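Local structure of S-adenosylmethionine:2-demethylmenaquinone methyltransferase (Geobacillus kaustophilus, 2PCN) at residues T36-E41 with V60-G65. The protein is a member of the RraA-like family, with three compact chains in its assembly, each built around a mixed beta-sheet. Residues are numbered along the deposited sequence; the frame is centred on the assembly and turned at random.
Sequences TVDVFE and VVDGKG
V37 and V61 sit side by side on one face of two neighbouring parallel strands of a beta-alpha-beta unit, in which helix 44-52 links strand 30-38 to strand 58-62. The short axes run 13° apart, and the bonds follow the parallel pattern: V37 N donates to V60 O, V37 O accepts from D62 N at 3.0 Å, and V39 N, one residue past the end of strand 30-38, carries the pairing on to D62 O. The tight side is apolar. V37 CB meets V61 CG2 at 4.1 Å, while V61 CG1, anti to its backbone N (chi1 178°), reaches V39 CG2 at 4.0 Å; V46 of the helix touches both V37 and V61, and L71 packs on V39 and V61. On the other face D38 and D62 lie side by side, their carboxylate planes turned 46° apart, with D38 OD1 3.6 Å from D62 OD2. K64 probably offsets this like-charge proximity. Its chain bends at chi2 and chi4 and brings NZ within 2.6 Å of D38 OD1, a salt bridge in which the ammonium approaches OD1 from above the carboxylate plane; the same NZ bonds V39 O from above the carbonyl plane. D62 OD1 accepts from K64 N, closing an Asx turn. Toward solvent the contact is looser and rests on K64: the exposed F40 ring crosses its chain at about a right angle, F40 CD1 lying 3.7 Å from K64 CG. Beside it one water bridges the backbones, accepting from E41 N and donating to G63 O at 2.8 Å.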
# COMPACT_ATOMS: atom_id res chain seq x y z
N THR A 36 -18.12 9.37 -18.06
CA THR A 36 -16.96 8.62 -18.54
C THR A 36 -16.00 9.32 -19.49
O THR A 36 -16.39 10.21 -20.26
CB THR A 36 -17.38 7.31 -19.24
OG1 THR A 36 -18.11 7.63 -20.43
CG2 THR A 36 -18.26 6.47 -18.33
N VAL A 37 -14.75 8.90 -19.43
CA VAL A 37 -13.70 9.42 -20.30
C VAL A 37 -12.77 8.24 -20.61
O VAL A 37 -12.32 7.54 -19.70
CB VAL A 37 -12.86 10.52 -19.63
CG1 VAL A 37 -11.80 11.03 -20.60
CG2 VAL A 37 -13.75 11.67 -19.19
N ASP A 38 -12.50 8.03 -21.89
CA ASP A 38 -11.63 6.94 -22.33
C ASP A 38 -10.42 7.57 -23.02
O ASP A 38 -10.56 8.18 -24.08
CB ASP A 38 -12.40 6.03 -23.28
CG ASP A 38 -11.67 4.74 -23.59
OD1 ASP A 38 -11.15 4.10 -22.66
OD2 ASP A 38 -11.62 4.36 -24.78
N VAL A 39 -9.25 7.42 -22.42
CA VAL A 39 -8.03 8.00 -22.97
C VAL A 39 -6.82 7.08 -22.81
O VAL A 39 -6.90 6.01 -22.21
CB VAL A 39 -7.68 9.33 -22.25
CG1 VAL A 39 -8.83 10.31 -22.40
CG2 VAL A 39 -7.38 9.06 -20.78
N PHE A 40 -5.70 7.52 -23.37
CA PHE A 40 -4.45 6.78 -23.28
C PHE A 40 -3.29 7.77 -23.17
O PHE A 40 -2.84 8.33 -24.17
CB PHE A 40 -4.25 5.88 -24.50
CG PHE A 40 -3.01 5.03 -24.43
CD1 PHE A 40 -2.82 4.14 -23.38
CD2 PHE A 40 -2.02 5.14 -25.40
CE1 PHE A 40 -1.66 3.37 -23.29
CE2 PHE A 40 -0.86 4.37 -25.32
CZ PHE A 40 -0.68 3.49 -24.26
N GLU A 41 -2.85 8.00 -21.94
CA GLU A 41 -1.75 8.90 -21.63
C GLU A 41 -1.97 10.34 -22.12
O GLU A 41 -1.01 11.07 -22.40
CB GLU A 41 -0.45 8.32 -22.20
CG GLU A 41 -0.34 6.81 -21.95
CD GLU A 41 1.03 6.24 -22.28
OE1 GLU A 41 1.61 6.62 -23.31
OE2 GLU A 41 1.52 5.38 -21.51
N VAL A 60 -15.23 8.83 -14.14
CA VAL A 60 -14.49 7.58 -14.23
C VAL A 60 -13.64 7.68 -15.49
O VAL A 60 -14.16 7.88 -16.59
CB VAL A 60 -15.45 6.37 -14.34
CG1 VAL A 60 -14.65 5.08 -14.42
CG2 VAL A 60 -16.38 6.34 -13.14
N VAL A 61 -12.33 7.55 -15.31
CA VAL A 61 -11.39 7.65 -16.42
C VAL A 61 -10.63 6.36 -16.68
O VAL A 61 -9.93 5.86 -15.80
CB VAL A 61 -10.37 8.78 -16.16
CG1 VAL A 61 -9.36 8.84 -17.30
CG2 VAL A 61 -11.09 10.11 -16.00
N ASP A 62 -10.77 5.81 -17.88
CA ASP A 62 -10.03 4.60 -18.21
C ASP A 62 -8.76 5.01 -18.94
O ASP A 62 -8.80 5.37 -20.12
CB ASP A 62 -10.85 3.66 -19.10
CG ASP A 62 -10.11 2.38 -19.41
OD1 ASP A 62 -8.99 2.20 -18.90
OD2 ASP A 62 -10.65 1.54 -20.17
N GLY A 63 -7.65 4.99 -18.23
CA GLY A 63 -6.37 5.36 -18.81
C GLY A 63 -5.57 4.13 -19.19
O GLY A 63 -4.35 4.19 -19.38
N LYS A 64 -6.26 3.00 -19.30
CA LYS A 64 -5.63 1.74 -19.67
C LYS A 64 -4.63 1.24 -18.64
O LYS A 64 -3.83 0.35 -18.93
CB LYS A 64 -4.94 1.88 -21.03
CG LYS A 64 -5.84 2.45 -22.12
CD LYS A 64 -7.09 1.61 -22.28
CE LYS A 64 -8.10 2.26 -23.22
NZ LYS A 64 -8.60 3.56 -22.69
N GLY A 65 -4.68 1.81 -17.45
CA GLY A 65 -3.76 1.39 -16.40
C GLY A 65 -2.32 1.78 -16.64
O GLY A 65 -1.41 1.24 -16.01
O HOH W 1 -3.22 6.70 -19.30